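Long-range contact in O-methyltransferase (Burkholderia thailandensis, PDB 3MCZ), which probably transfers methyl groups from S-adenosyl-L-methionine to a hydroxyl group of its substrate, and probably works as a dimer: residues T319-V333 with G339-G351. Residues are numbered along the deposited sequence; the frame is centred on the assembly and turned at random.
Sequences TPWIAGVVRDAGLAV and GRYTLLIGQRSSG
Leu344 makes the main apolar contact with helix 319-328, rising from strand 341-347; the short axes of helix and strand run nearly parallel (9°). Its two methyls divide the work: CD1 meets Ile322 CG2 at 3.5 Å and lies against the backbone of Ala323, whereas CD2 reaches Val333 CG1 at 4.1 Å. At the start of the helix, Thr319 turns CG2 onto Thr342 CG2 (3.8 Å); with CG2 anti to the backbone N, each hydroxyl lies beside its own backbone N and bonds outside the contact, Thr319 OG1 to Met290 N and Thr342 OG1 to Thr289 OG1. Gly346 lets the helix end come close, its CA touching Val326 CG1.

Two nearly straight backbone hydrogen bonds pair Ala332 with Gln347 in antiparallel fashion, Ala332 N to Gln347 O at 2.9 Å and Gln347 N to Ala332 O at 2.7 Å. A Schellman motif at Gly330 brings the chain from helix to strand, and Leu331 then sets CD2 over the centre of the Arg348 guanidinium, 3.8 Å above its plane. At that group's edge, two waters link NH1 and NH2 to Ala329 O, while NE and NH2 also bond Val277 O and Ala274 O; the planar group is thus held in rotation and tied to the helix end.

Helix 319-328 leads into the closing hairpin, whose strand 341-347 inserts antiparallel between strands 281-288 and 332-338, giving the 3-2-1-4-5-7-6 order of the Rossmann-like class I methyltransferase fold.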
loop_
_atom_site.group_PDB
_atom_site.type_symbol
_atom_site.label_atom_id
_atom_site.label_comp_id
_atom_site.label_asym_id
_atom_site.label_seq_id
_atom_site.Cartn_x
_atom_site.Cartn_y
_atom_site.Cartn_z
ATOM N N THR A 319 -24.570 9.355 8.668
ATOM C CA THR A 319 -24.837 10.720 9.064
ATOM C C THR A 319 -26.311 11.006 9.282
ATOM O O THR A 319 -26.640 11.668 10.247
ATOM C CB THR A 319 -24.160 11.701 8.058
ATOM O OG1 THR A 319 -22.774 11.309 7.928
ATOM C CG2 THR A 319 -24.262 13.139 8.562
ATOM N N PRO A 320 -27.201 10.519 8.396
ATOM C CA PRO A 320 -28.619 10.685 8.678
ATOM C C PRO A 320 -29.077 9.983 9.953
ATOM O O PRO A 320 -30.019 10.452 10.602
ATOM C CB PRO A 320 -29.321 10.064 7.453
ATOM C CG PRO A 320 -28.283 10.138 6.357
ATOM C CD PRO A 320 -26.980 9.888 7.085
ATOM N N TRP A 321 -28.427 8.879 10.314
ATOM C CA TRP A 321 -28.783 8.169 11.549
ATOM C C TRP A 321 -28.363 9.015 12.762
ATOM O O TRP A 321 -29.144 9.189 13.705
ATOM C CB TRP A 321 -28.124 6.787 11.607
ATOM C CG TRP A 321 -28.426 6.061 12.856
ATOM C CD1 TRP A 321 -29.520 5.305 13.125
ATOM C CD2 TRP A 321 -27.616 6.034 14.019
ATOM N NE1 TRP A 321 -29.447 4.808 14.406
ATOM C CE2 TRP A 321 -28.293 5.273 14.984
ATOM C CE3 TRP A 321 -26.401 6.621 14.354
ATOM C CZ2 TRP A 321 -27.767 5.038 16.254
ATOM C CZ3 TRP A 321 -25.872 6.370 15.624
ATOM C CH2 TRP A 321 -26.555 5.576 16.544
ATOM N N ILE A 322 -27.143 9.545 12.721
ATOM C CA ILE A 322 -26.692 10.464 13.776
ATOM C C ILE A 322 -27.663 11.657 13.908
ATOM O O ILE A 322 -28.079 12.016 15.011
ATOM C CB ILE A 322 -25.242 10.965 13.548
ATOM C CG1 ILE A 322 -24.270 9.775 13.562
ATOM C CG2 ILE A 322 -24.880 11.993 14.626
ATOM C CD1 ILE A 322 -22.779 10.062 13.054
ATOM N N ALA A 323 -28.020 12.263 12.779
ATOM C CA ALA A 323 -28.906 13.394 12.809
ATOM C C ALA A 323 -30.246 13.045 13.433
ATOM O O ALA A 323 -30.796 13.850 14.207
ATOM C CB ALA A 323 -29.079 14.005 11.391
ATOM N N GLY A 324 -30.777 11.852 13.142
ATOM C CA GLY A 324 -32.046 11.406 13.737
ATOM C C GLY A 324 -31.936 11.240 15.244
ATOM O O GLY A 324 -32.868 11.595 15.967
ATOM N N VAL A 325 -30.786 10.762 15.728
ATOM C CA VAL A 325 -30.585 10.639 17.179
ATOM C C VAL A 325 -30.606 12.010 17.884
ATOM O O VAL A 325 -31.243 12.200 18.929
ATOM C CB VAL A 325 -29.304 9.883 17.529
ATOM C CG1 VAL A 325 -29.169 9.827 19.052
ATOM C CG2 VAL A 325 -29.322 8.457 16.922
ATOM N N VAL A 326 -29.973 12.997 17.263
ATOM C CA VAL A 326 -29.988 14.364 17.787
ATOM C C VAL A 326 -31.420 14.926 17.835
ATOM O O VAL A 326 -31.824 15.529 18.851
ATOM C CB VAL A 326 -29.016 15.271 16.963
ATOM C CG1 VAL A 326 -29.048 16.737 17.449
ATOM C CG2 VAL A 326 -27.591 14.717 17.043
ATOM N N ARG A 327 -32.186 14.710 16.764
ATOM C CA ARG A 327 -33.611 15.082 16.769
ATOM C C ARG A 327 -34.395 14.363 17.861
ATOM O O ARG A 327 -35.152 14.996 18.577
ATOM C CB ARG A 327 -34.282 14.807 15.422
ATOM C CG ARG A 327 -33.819 15.714 14.373
ATOM C CD ARG A 327 -34.716 15.673 13.120
ATOM N NE ARG A 327 -33.940 16.278 12.037
ATOM C CZ ARG A 327 -33.156 15.615 11.196
ATOM N NH1 ARG A 327 -33.100 14.287 11.200
ATOM N NH2 ARG A 327 -32.459 16.307 10.307
ATOM N N ASP A 328 -34.146 13.062 18.026
ATOM C CA ASP A 328 -34.801 12.269 19.074
ATOM C C ASP A 328 -34.510 12.860 20.447
ATOM O O ASP A 328 -35.339 12.739 21.334
ATOM C CB ASP A 328 -34.382 10.780 19.069
ATOM C CG ASP A 328 -34.922 9.991 17.871
ATOM O OD1 ASP A 328 -35.838 10.460 17.159
ATOM O OD2 ASP A 328 -34.376 8.893 17.614
ATOM N N ALA A 329 -33.358 13.509 20.611
ATOM C CA ALA A 329 -32.991 14.163 21.875
ATOM C C ALA A 329 -33.665 15.507 22.062
ATOM O O ALA A 329 -33.467 16.157 23.076
ATOM C CB ALA A 329 -31.448 14.282 22.019
ATOM N N GLY A 330 -34.482 15.923 21.100
ATOM C CA GLY A 330 -35.225 17.165 21.196
ATOM C C GLY A 330 -34.505 18.398 20.675
ATOM O O GLY A 330 -34.887 19.500 21.021
ATOM N N LEU A 331 -33.461 18.239 19.865
ATOM C CA LEU A 331 -32.736 19.389 19.325
ATOM C C LEU A 331 -33.073 19.561 17.845
ATOM O O LEU A 331 -33.363 18.590 17.162
ATOM C CB LEU A 331 -31.220 19.233 19.493
ATOM C CG LEU A 331 -30.666 18.990 20.897
ATOM C CD1 LEU A 331 -29.124 18.886 20.863
ATOM C CD2 LEU A 331 -31.102 20.078 21.854
ATOM N N ALA A 332 -33.087 20.798 17.368
ATOM C CA ALA A 332 -33.345 21.078 15.944
ATOM C C ALA A 332 -32.010 20.955 15.248
ATOM O O ALA A 332 -31.026 21.532 15.735
ATOM C CB ALA A 332 -33.895 22.505 15.771
ATOM N N VAL A 333 -31.930 20.231 14.133
ATOM C CA VAL A 333 -30.629 19.919 13.532
ATOM C C VAL A 333 -30.379 20.775 12.311
ATOM O O VAL A 333 -31.227 20.850 11.430
ATOM C CB VAL A 333 -30.546 18.434 13.142
ATOM C CG1 VAL A 333 -29.212 18.118 12.386
ATOM C CG2 VAL A 333 -30.698 17.625 14.383
ATOM N N GLY A 339 -15.682 19.556 3.357
ATOM C CA GLY A 339 -15.062 18.556 2.504
ATOM C C GLY A 339 -15.788 17.205 2.659
ATOM O O GLY A 339 -16.983 17.113 2.449
ATOM N N ARG A 340 -15.062 16.183 3.080
ATOM C CA ARG A 340 -15.617 14.847 3.298
ATOM C C ARG A 340 -16.352 14.661 4.643
ATOM O O ARG A 340 -16.795 13.539 4.970
ATOM C CB ARG A 340 -14.480 13.814 3.202
ATOM C CG ARG A 340 -13.475 13.843 4.357
ATOM C CD ARG A 340 -12.432 12.693 4.250
ATOM N NE ARG A 340 -11.327 12.971 3.329
ATOM C CZ ARG A 340 -10.530 12.036 2.797
ATOM N NH1 ARG A 340 -9.554 12.383 1.967
ATOM N NH2 ARG A 340 -10.718 10.746 3.069
ATOM N N TYR A 341 -16.404 15.729 5.435
ATOM C CA TYR A 341 -17.045 15.736 6.739
ATOM C C TYR A 341 -18.372 16.491 6.719
ATOM O O TYR A 341 -18.600 17.397 5.900
ATOM C CB TYR A 341 -16.074 16.312 7.794
ATOM C CG TYR A 341 -15.061 15.335 8.304
ATOM C CD1 TYR A 341 -13.888 15.051 7.602
ATOM C CD2 TYR A 341 -15.275 14.675 9.492
ATOM C CE1 TYR A 341 -12.951 14.108 8.105
ATOM C CE2 TYR A 341 -14.378 13.757 9.987
ATOM C CZ TYR A 341 -13.231 13.462 9.292
ATOM O OH TYR A 341 -12.372 12.529 9.862
ATOM N N THR A 342 -19.263 16.094 7.625
ATOM C CA THR A 342 -20.463 16.834 7.934
ATOM C C THR A 342 -20.368 17.318 9.385
ATOM O O THR A 342 -20.082 16.537 10.303
ATOM C CB THR A 342 -21.736 15.955 7.749
ATOM O OG1 THR A 342 -21.819 15.519 6.375
ATOM C CG2 THR A 342 -23.056 16.708 8.129
ATOM N N LEU A 343 -20.670 18.588 9.571
ATOM C CA LEU A 343 -20.872 19.182 10.877
ATOM C C LEU A 343 -22.375 19.286 11.125
ATOM O O LEU A 343 -23.120 19.917 10.345
ATOM C CB LEU A 343 -20.191 20.550 10.963
ATOM C CG LEU A 343 -20.331 21.262 12.318
ATOM C CD1 LEU A 343 -19.593 20.509 13.467
ATOM C CD2 LEU A 343 -19.792 22.697 12.183
ATOM N N LEU A 344 -22.835 18.571 12.135
ATOM C CA LEU A 344 -24.226 18.627 12.562
ATOM C C LEU A 344 -24.298 19.559 13.746
ATOM O O LEU A 344 -23.426 19.517 14.634
ATOM C CB LEU A 344 -24.756 17.243 12.945
ATOM C CG LEU A 344 -24.797 16.194 11.829
ATOM C CD1 LEU A 344 -25.129 14.780 12.493
ATOM C CD2 LEU A 344 -25.815 16.569 10.769
ATOM N N ILE A 345 -25.315 20.421 13.741
ATOM C CA ILE A 345 -25.491 21.412 14.780
ATOM C C ILE A 345 -26.895 21.191 15.347
ATOM O O ILE A 345 -27.906 21.502 14.708
ATOM C CB ILE A 345 -25.288 22.856 14.215
ATOM C CG1 ILE A 345 -23.913 23.021 13.527
ATOM C CG2 ILE A 345 -25.444 23.958 15.311
ATOM C CD1 ILE A 345 -23.985 23.098 11.966
ATOM N N GLY A 346 -26.964 20.676 16.555
ATOM C CA GLY A 346 -28.220 20.522 17.232
ATOM C C GLY A 346 -28.539 21.675 18.137
ATOM O O GLY A 346 -27.857 21.899 19.135
ATOM N N GLN A 347 -29.618 22.382 17.864
ATOM C CA GLN A 347 -29.893 23.606 18.591
ATOM C C GLN A 347 -31.049 23.400 19.576
ATOM O O GLN A 347 -32.095 22.869 19.188
ATOM C CB GLN A 347 -30.184 24.698 17.557
ATOM C CG GLN A 347 -29.090 24.717 16.399
ATOM C CD GLN A 347 -29.569 25.261 15.038
ATOM O OE1 GLN A 347 -29.957 26.423 14.924
ATOM N NE2 GLN A 347 -29.468 24.430 13.995
ATOM N N ARG A 348 -30.838 23.762 20.843
ATOM C CA ARG A 348 -31.884 23.677 21.862
ATOM C C ARG A 348 -32.647 24.996 21.867
ATOM O O ARG A 348 -32.050 26.067 21.902
ATOM C CB ARG A 348 -31.301 23.383 23.253
ATOM C CG ARG A 348 -32.361 22.996 24.280
ATOM C CD ARG A 348 -31.809 22.681 25.657
ATOM N NE ARG A 348 -31.143 21.373 25.770
ATOM C CZ ARG A 348 -31.762 20.201 25.650
ATOM N NH1 ARG A 348 -33.069 20.139 25.377
ATOM N NH2 ARG A 348 -31.067 19.087 25.763
ATOM N N SER A 349 -33.969 24.909 21.792
ATOM C CA SER A 349 -34.796 26.095 21.858
ATOM C C SER A 349 -34.622 26.795 23.237
ATOM O O SER A 349 -34.400 26.154 24.278
ATOM C CB SER A 349 -36.262 25.718 21.586
ATOM O OG SER A 349 -37.121 26.781 21.956
ATOM N N SER A 350 -34.691 28.119 23.226
ATOM C CA SER A 350 -34.644 28.885 24.469
ATOM C C SER A 350 -36.052 29.097 25.044
ATOM O O SER A 350 -36.205 29.495 26.200
ATOM C CB SER A 350 -33.963 30.221 24.215
ATOM O OG SER A 350 -34.385 30.745 22.973
ATOM N N GLY A 351 -37.076 28.819 24.239
ATOM C CA GLY A 351 -38.459 29.128 24.615
ATOM C C GLY A 351 -39.250 29.564 23.395
ATOM O O GLY A 351 -40.428 29.238 23.291
HETATM O O HOH W 1 -31.989 16.455 25.334
HETATM O O HOH W 2 -34.570 17.849 25.059
HETATM O O HOH W 3 -35.098 22.214 21.657
#